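Local coordinates for single-strand DNA-binding protein (PDB 3BTP), which binds single-stranded DNA of any nucleotide sequence, but not double-stranded DNA, and mediates nuclear uptake of single-stranded copies of the T-DNA during plant transformation, at residues A[117-122]-A[148-153]; A[214-219]-A[250-255]. All coordinates share one frame; numbering follows the deposited sequence.

Interaction 1 of 2, residues A[117-122]-A[148-153]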
loop_
_atom_site.group_PDB
_atom_site.type_symbol
_atom_site.label_atom_id
_atom_site.label_comp_id
_atom_site.label_asym_id
_atom_site.label_seq_id
_atom_site.Cartn_x
_atom_site.Cartn_y
_atom_site.Cartn_z
ATOM N N TYR A 117 -15.181 3.981 -12.138
ATOM C CA TYR A 117 -15.088 2.607 -12.602
ATOM C C TYR A 117 -14.655 2.509 -14.063
ATOM O O TYR A 117 -14.765 3.484 -14.850
ATOM C CB TYR A 117 -16.319 1.704 -12.224
ATOM C CG TYR A 117 -17.587 2.005 -13.029
ATOM C CD1 TYR A 117 -17.778 1.444 -14.310
ATOM C CD2 TYR A 117 -18.560 2.904 -12.525
ATOM C CE1 TYR A 117 -18.910 1.731 -15.073
ATOM C CE2 TYR A 117 -19.712 3.171 -13.249
ATOM C CZ TYR A 117 -19.874 2.597 -14.529
ATOM O OH TYR A 117 -20.988 2.896 -15.253
ATOM N N ILE A 118 -14.109 1.335 -14.374
ATOM C CA ILE A 118 -13.766 0.922 -15.702
ATOM C C ILE A 118 -14.465 -0.442 -15.959
ATOM O O ILE A 118 -14.438 -1.328 -15.104
ATOM C CB ILE A 118 -12.236 0.769 -15.855
ATOM C CG1 ILE A 118 -11.481 2.082 -15.510
ATOM C CG2 ILE A 118 -11.871 0.262 -17.243
ATOM C CD1 ILE A 118 -10.001 1.918 -15.379
ATOM N N LEU A 119 -15.071 -0.604 -17.139
ATOM C CA LEU A 119 -15.672 -1.882 -17.547
ATOM C C LEU A 119 -14.729 -2.603 -18.464
ATOM O O LEU A 119 -14.346 -2.059 -19.513
ATOM C CB LEU A 119 -17.029 -1.661 -18.290
ATOM C CG LEU A 119 -18.183 -1.220 -17.356
ATOM C CD1 LEU A 119 -19.501 -1.297 -18.146
ATOM C CD2 LEU A 119 -18.316 -2.075 -16.014
ATOM N N VAL A 120 -14.301 -3.801 -18.065
ATOM C CA VAL A 120 -13.361 -4.547 -18.914
ATOM C C VAL A 120 -14.070 -5.708 -19.595
ATOM O O VAL A 120 -14.885 -6.388 -18.986
ATOM C CB VAL A 120 -12.104 -5.080 -18.153
ATOM C CG1 VAL A 120 -11.054 -5.636 -19.163
ATOM C CG2 VAL A 120 -11.493 -3.976 -17.250
ATOM N N ARG A 121 -13.718 -5.940 -20.854
ATOM C CA ARG A 121 -14.264 -7.077 -21.609
ATOM C C ARG A 121 -13.195 -7.854 -22.338
ATOM O O ARG A 121 -12.147 -7.308 -22.689
ATOM C CB ARG A 121 -15.371 -6.618 -22.578
ATOM C CG ARG A 121 -14.860 -5.733 -23.663
ATOM C CD ARG A 121 -15.960 -4.758 -24.186
ATOM N NE ARG A 121 -15.402 -3.945 -25.284
ATOM C CZ ARG A 121 -14.984 -2.672 -25.187
ATOM N NH1 ARG A 121 -15.033 -2.003 -24.017
ATOM N NH2 ARG A 121 -14.469 -2.074 -26.251
ATOM N N GLN A 122 -13.441 -9.145 -22.513
ATOM C CA GLN A 122 -12.570 -10.024 -23.318
ATOM C C GLN A 122 -12.903 -9.895 -24.818
ATOM O O GLN A 122 -14.046 -9.987 -25.228
ATOM C CB GLN A 122 -12.729 -11.472 -22.872
ATOM C CG GLN A 122 -12.148 -11.757 -21.489
ATOM C CD GLN A 122 -12.264 -13.241 -21.109
ATOM O OE1 GLN A 122 -13.357 -13.770 -21.013
ATOM N NE2 GLN A 122 -11.121 -13.908 -20.897
ATOM N N SER A 148 -19.063 -8.163 -17.468
ATOM C CA SER A 148 -17.768 -7.446 -17.455
ATOM C C SER A 148 -16.962 -7.775 -16.206
ATOM O O SER A 148 -17.542 -8.089 -15.149
ATOM C CB SER A 148 -17.983 -5.906 -17.484
ATOM O OG SER A 148 -18.741 -5.563 -18.614
ATOM N N CYS A 149 -15.632 -7.642 -16.326
ATOM C CA CYS A 149 -14.805 -7.323 -15.159
ATOM C C CYS A 149 -14.945 -5.809 -14.746
ATOM O O CYS A 149 -14.462 -4.914 -15.444
ATOM C CB CYS A 149 -13.323 -7.710 -15.359
ATOM S SG CYS A 149 -12.425 -7.526 -13.803
ATOM N N ARG A 150 -15.622 -5.532 -13.628
ATOM C CA ARG A 150 -15.808 -4.152 -13.165
ATOM C C ARG A 150 -14.658 -3.681 -12.234
ATOM O O ARG A 150 -14.394 -4.280 -11.181
ATOM C CB ARG A 150 -17.163 -4.029 -12.439
ATOM C CG ARG A 150 -18.395 -4.462 -13.257
ATOM C CD ARG A 150 -19.721 -4.035 -12.534
ATOM N NE ARG A 150 -19.857 -4.572 -11.167
ATOM C CZ ARG A 150 -20.341 -5.779 -10.811
ATOM N NH1 ARG A 150 -20.781 -6.639 -11.732
ATOM N NH2 ARG A 150 -20.431 -6.112 -9.502
ATOM N N LEU A 151 -13.986 -2.605 -12.600
ATOM C CA LEU A 151 -12.848 -2.145 -11.799
ATOM C C LEU A 151 -13.270 -0.861 -11.064
ATOM O O LEU A 151 -13.737 0.032 -11.718
ATOM C CB LEU A 151 -11.608 -1.942 -12.698
ATOM C CG LEU A 151 -10.893 -3.196 -13.265
ATOM C CD1 LEU A 151 -9.644 -2.867 -14.100
ATOM C CD2 LEU A 151 -10.424 -4.212 -12.148
ATOM N N TYR A 152 -13.202 -0.839 -9.708
ATOM C CA TYR A 152 -13.602 0.341 -8.892
ATOM C C TYR A 152 -12.349 1.124 -8.418
ATOM O O TYR A 152 -11.440 0.521 -7.854
ATOM C CB TYR A 152 -14.388 -0.120 -7.680
ATOM C CG TYR A 152 -15.564 -0.969 -8.033
ATOM C CD1 TYR A 152 -16.788 -0.375 -8.346
ATOM C CD2 TYR A 152 -15.457 -2.366 -8.105
ATOM C CE1 TYR A 152 -17.863 -1.138 -8.714
ATOM C CE2 TYR A 152 -16.534 -3.153 -8.473
ATOM C CZ TYR A 152 -17.739 -2.522 -8.749
ATOM O OH TYR A 152 -18.839 -3.259 -9.059
ATOM N N ARG A 153 -12.307 2.420 -8.653
ATOM C CA ARG A 153 -11.175 3.268 -8.270
ATOM C C ARG A 153 -11.251 3.465 -6.739
ATOM O O ARG A 153 -12.330 3.720 -6.215
ATOM C CB ARG A 153 -11.285 4.619 -8.957
ATOM C CG ARG A 153 -10.003 5.478 -8.863
ATOM C CD ARG A 153 -10.268 6.967 -9.293
ATOM N NE ARG A 153 -9.033 7.774 -9.156
ATOM C CZ ARG A 153 -8.004 7.776 -10.014
ATOM N NH1 ARG A 153 -8.040 7.062 -11.150
ATOM N NH2 ARG A 153 -6.929 8.536 -9.761
#

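Interaction 2 of 2, residues A[214-219]-A[250-255]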
loop_
_atom_site.group_PDB
_atom_site.type_symbol
_atom_site.label_atom_id
_atom_site.label_comp_id
_atom_site.label_asym_id
_atom_site.label_seq_id
_atom_site.Cartn_x
_atom_site.Cartn_y
_atom_site.Cartn_z
ATOM N N PHE A 214 -19.013 -11.980 -7.045
ATOM C CA PHE A 214 -18.153 -13.008 -7.690
ATOM C C PHE A 214 -17.125 -13.568 -6.746
ATOM O O PHE A 214 -15.984 -13.909 -7.144
ATOM C CB PHE A 214 -17.477 -12.514 -9.003
ATOM C CG PHE A 214 -18.442 -11.948 -10.012
ATOM C CD1 PHE A 214 -19.316 -12.792 -10.711
ATOM C CD2 PHE A 214 -18.469 -10.569 -10.283
ATOM C CE1 PHE A 214 -20.205 -12.262 -11.645
ATOM C CE2 PHE A 214 -19.353 -10.032 -11.213
ATOM C CZ PHE A 214 -20.217 -10.875 -11.902
ATOM N N TYR A 215 -17.543 -13.735 -5.505
ATOM C CA TYR A 215 -16.698 -14.313 -4.476
ATOM C C TYR A 215 -16.689 -15.860 -4.507
ATOM O O TYR A 215 -15.869 -16.482 -3.801
ATOM C CB TYR A 215 -17.137 -13.831 -3.108
ATOM C CG TYR A 215 -18.541 -14.255 -2.789
ATOM C CD1 TYR A 215 -18.804 -15.528 -2.272
ATOM C CD2 TYR A 215 -19.629 -13.409 -3.051
ATOM C CE1 TYR A 215 -20.127 -15.951 -2.001
ATOM C CE2 TYR A 215 -20.909 -13.797 -2.772
ATOM C CZ TYR A 215 -21.168 -15.069 -2.247
ATOM O OH TYR A 215 -22.477 -15.476 -1.954
ATOM N N GLN A 216 -17.609 -16.465 -5.268
ATOM C CA GLN A 216 -17.757 -17.958 -5.352
ATOM C C GLN A 216 -16.497 -18.615 -5.844
ATOM O O GLN A 216 -15.948 -18.205 -6.867
ATOM C CB GLN A 216 -18.979 -18.389 -6.224
ATOM C CG GLN A 216 -20.376 -17.982 -5.654
ATOM C CD GLN A 216 -20.827 -16.515 -5.914
ATOM O OE1 GLN A 216 -20.129 -15.730 -6.532
ATOM N NE2 GLN A 216 -22.006 -16.154 -5.391
ATOM N N THR A 217 -16.036 -19.617 -5.091
ATOM C CA THR A 217 -14.797 -20.360 -5.426
ATOM C C THR A 217 -15.109 -21.475 -6.446
ATOM O O THR A 217 -16.255 -21.894 -6.593
ATOM C CB THR A 217 -14.065 -20.947 -4.184
ATOM O OG1 THR A 217 -14.916 -21.873 -3.535
ATOM C CG2 THR A 217 -13.709 -19.864 -3.150
ATOM N N ASP A 218 -14.085 -21.885 -7.163
ATOM C CA ASP A 218 -14.139 -22.974 -8.083
ATOM C C ASP A 218 -14.126 -24.290 -7.268
ATOM O O ASP A 218 -13.111 -24.664 -6.660
ATOM C CB ASP A 218 -12.900 -22.929 -8.997
ATOM C CG ASP A 218 -12.895 -24.060 -10.013
ATOM O OD1 ASP A 218 -13.709 -25.016 -9.897
ATOM O OD2 ASP A 218 -12.095 -23.982 -10.955
ATOM N N LYS A 219 -15.245 -25.006 -7.292
ATOM C CA LYS A 219 -15.395 -26.101 -6.357
ATOM C C LYS A 219 -14.774 -27.445 -6.838
ATOM O O LYS A 219 -14.566 -28.360 -6.029
ATOM C CB LYS A 219 -16.773 -26.091 -5.667
ATOM C CG LYS A 219 -16.666 -25.238 -4.322
ATOM C CD LYS A 219 -18.010 -24.764 -3.753
ATOM C CE LYS A 219 -17.943 -23.335 -3.137
ATOM N NZ LYS A 219 -18.412 -22.226 -4.094
ATOM N N TYR A 250 -11.536 -18.607 -8.677
ATOM C CA TYR A 250 -12.900 -18.132 -8.603
ATOM C C TYR A 250 -13.707 -18.922 -9.610
ATOM O O TYR A 250 -13.190 -19.239 -10.673
ATOM C CB TYR A 250 -12.962 -16.623 -8.958
ATOM C CG TYR A 250 -12.336 -15.687 -7.952
ATOM C CD1 TYR A 250 -13.010 -15.341 -6.811
ATOM C CD2 TYR A 250 -11.039 -15.144 -8.148
ATOM C CE1 TYR A 250 -12.445 -14.463 -5.874
ATOM C CE2 TYR A 250 -10.459 -14.252 -7.195
ATOM C CZ TYR A 250 -11.192 -13.922 -6.088
ATOM O OH TYR A 250 -10.678 -13.076 -5.125
ATOM N N GLU A 251 -14.971 -19.214 -9.283
ATOM C CA GLU A 251 -15.897 -19.816 -10.220
ATOM C C GLU A 251 -16.079 -18.955 -11.497
ATOM O O GLU A 251 -16.213 -19.491 -12.572
ATOM C CB GLU A 251 -17.247 -20.002 -9.568
ATOM C CG GLU A 251 -18.275 -20.511 -10.593
ATOM C CD GLU A 251 -19.577 -20.960 -9.992
ATOM O OE1 GLU A 251 -19.783 -20.824 -8.747
ATOM O OE2 GLU A 251 -20.422 -21.466 -10.785
ATOM N N HIS A 252 -16.137 -17.631 -11.367
ATOM C CA HIS A 252 -16.236 -16.695 -12.509
ATOM C C HIS A 252 -14.935 -15.916 -12.614
ATOM O O HIS A 252 -14.775 -14.801 -12.025
ATOM C CB HIS A 252 -17.422 -15.749 -12.268
ATOM C CG HIS A 252 -18.705 -16.472 -11.979
ATOM N ND1 HIS A 252 -19.239 -16.577 -10.704
ATOM C CD2 HIS A 252 -19.568 -17.116 -12.805
ATOM C CE1 HIS A 252 -20.364 -17.272 -10.757
ATOM N NE2 HIS A 252 -20.587 -17.605 -12.024
ATOM N N GLN A 253 -13.983 -16.511 -13.304
ATOM C CA GLN A 253 -12.635 -16.012 -13.323
ATOM C C GLN A 253 -12.486 -14.646 -13.961
ATOM O O GLN A 253 -11.761 -13.841 -13.445
ATOM C CB GLN A 253 -11.671 -16.974 -14.003
ATOM C CG GLN A 253 -11.578 -18.387 -13.389
ATOM C CD GLN A 253 -10.200 -19.016 -13.718
ATOM O OE1 GLN A 253 -9.238 -18.972 -12.878
ATOM N NE2 GLN A 253 -10.072 -19.536 -14.935
ATOM N N PHE A 254 -13.122 -14.399 -15.090
ATOM C CA PHE A 254 -12.951 -13.121 -15.766
ATOM C C PHE A 254 -13.545 -11.985 -14.904
ATOM O O PHE A 254 -12.871 -11.017 -14.639
ATOM C CB PHE A 254 -13.557 -13.106 -17.183
ATOM C CG PHE A 254 -13.476 -11.744 -17.826
ATOM C CD1 PHE A 254 -12.250 -11.131 -18.048
ATOM C CD2 PHE A 254 -14.615 -11.057 -18.157
ATOM C CE1 PHE A 254 -12.195 -9.826 -18.579
ATOM C CE2 PHE A 254 -14.552 -9.781 -18.678
ATOM C CZ PHE A 254 -13.348 -9.197 -18.908
ATOM N N GLN A 255 -14.784 -12.144 -14.456
ATOM C CA GLN A 255 -15.497 -11.180 -13.668
ATOM C C GLN A 255 -14.888 -10.902 -12.333
ATOM O O GLN A 255 -15.046 -9.793 -11.845
ATOM C CB GLN A 255 -16.904 -11.652 -13.415
ATOM C CG GLN A 255 -17.813 -11.563 -14.607
ATOM C CD GLN A 255 -17.820 -12.853 -15.389
ATOM O OE1 GLN A 255 -17.182 -13.821 -15.001
ATOM N NE2 GLN A 255 -18.514 -12.860 -16.524
HETATM O O HOH W 1 -16.381 -16.184 -8.589
#

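Interaction 1 of 2, residues A[117-122]-A[148-153]
Ile-118 and Leu-151 face each other as a hydrogen-bonded antiparallel pair, exchanging both of their backbone bonds: Ile-118 N donates to Leu-151 O, and Leu-151 N returns a nearly straight bond to Ile-118 O at 2.8 Å. Two residues along, the second such pair is less even. Val-120 N reaches Cys-149 O at 2.9 Å, whereas the return bond from Cys-149 N to Val-120 O is weak, bent to 133° where the strand begins just after helix 142-147. A CA-H...O contact from Tyr-117 CA to Leu-151 O (3.0 Å) gives that carbonyl a second neighbour.

Side chains alternate between the two faces. On the face of Ile-118, Val-120, Cys-149 and Leu-151, one methyl carries the diagonal contact: Val-120 CG2, set beside its own backbone N because CG1 takes the position anti to it (chi1 -170°), meets Leu-151 CD1 at 3.8 Å. Leu-264 of strand 263-266 touches Ile-118 and Leu-151 on this face.

On the other face Leu-119 and Arg-150 run side by side in the same direction, Leu-119 CD2 lying 3.6 Å from Arg-150 CG. The arginine chain then bends at chi3 (-57°) and carries its guanidinium away from Leu-119, to the carbonyls of Asp-212 and Phe-145, which accept from NH2 and NH1. Helix 186-206 lies here too, Trp-199 touching both Arg-150 and Tyr-152.

Chemically, every second residue pairs across this contact, while Tyr-117, Leu-119 and Tyr-152 turn backbone groups to the flanking chain, as in the middle of a sheet. The aliphatic part of Arg-150 serves as apolar surface, and its charged end, though buried, is held by main-chain oxygens.

Interaction 2 of 2, residues A[214-219]-A[250-255]
Two irregular loop segments meet here through a single bridge of backbone, Thr-217 opposite Tyr-250, with an aromatic contact at one end. The direct bond beside the bridge runs from Glu-251 N to Gln-216 O at 2.8 Å and is nearly straight at the hydrogen (165°). Gln-216 O has a second donor, a water that also donates to Phe-214 O (2.7 Å) and accepts from His-252 N. This one water therefore joins three main-chain groups of the two loops.

Phe-214 fills the aromatic end. Its CB bond points toward 250-255, and with CG beside the backbone N, anti to the carbonyl carbon (chi1 -53°), the ring is laid against Gln-255 and His-252. Gln-255 CB sits almost exactly over the centre of one face, 3.5 Å from the ring centroid, in a CH-pi contact, and Gln-255 CG continues to Phe-214 CZ. The CD1 edge of the same ring is directed at the face of His-252 in an offset edge-to-face pair, with planes at 69° and Phe-214 CD1 3.8 Å from His-252 ND1. Glu-251 CG lies over the centre of a face of that imidazole, within its own segment.

Nearer the bridge, Tyr-250 CD1 comes within 3.3 Å of Phe-214 O, while the Tyr-250 side chain also touches Pro-163 and Leu-164 of helix 162-167. Pro-162 of the same helix touches Phe-214, and Arg-150 of strand 149-153 does so as well.

The contact thus combines a polar backbone half with an aromatic end, where Phe-214 meets the methylenes of Gln-255 and the imidazole of His-252. Without a regular ladder of bonds, the two segments are matched by one direct bond, one shared water and the fit around Phe-214; just beyond them, Asp-218 bonds to the backbone of Arg-249.

In the fold
From the N terminus, strand 117-124 turns into 127-132, passes through helix 142-147 and returns as 149-153, so interaction 1 closes the first loop and sets two neighbouring strands of the four-stranded sheet 127-132, 117-124, 149-153, 159-160. Only after helix 186-206 does interaction 2 open; it closes a 30-residue excursion containing strands 235-237 and 243-245. The two loops follow in series, neither nesting nor crossing. Their centres are about 16 Å apart, yet they touch: Phe-254 packs its ring on Val-120 O, Cys-149 N and Gln-122 CG, and Gln-255 CG meets Ser-148 O, tying the loops of interaction 2 to the sheet.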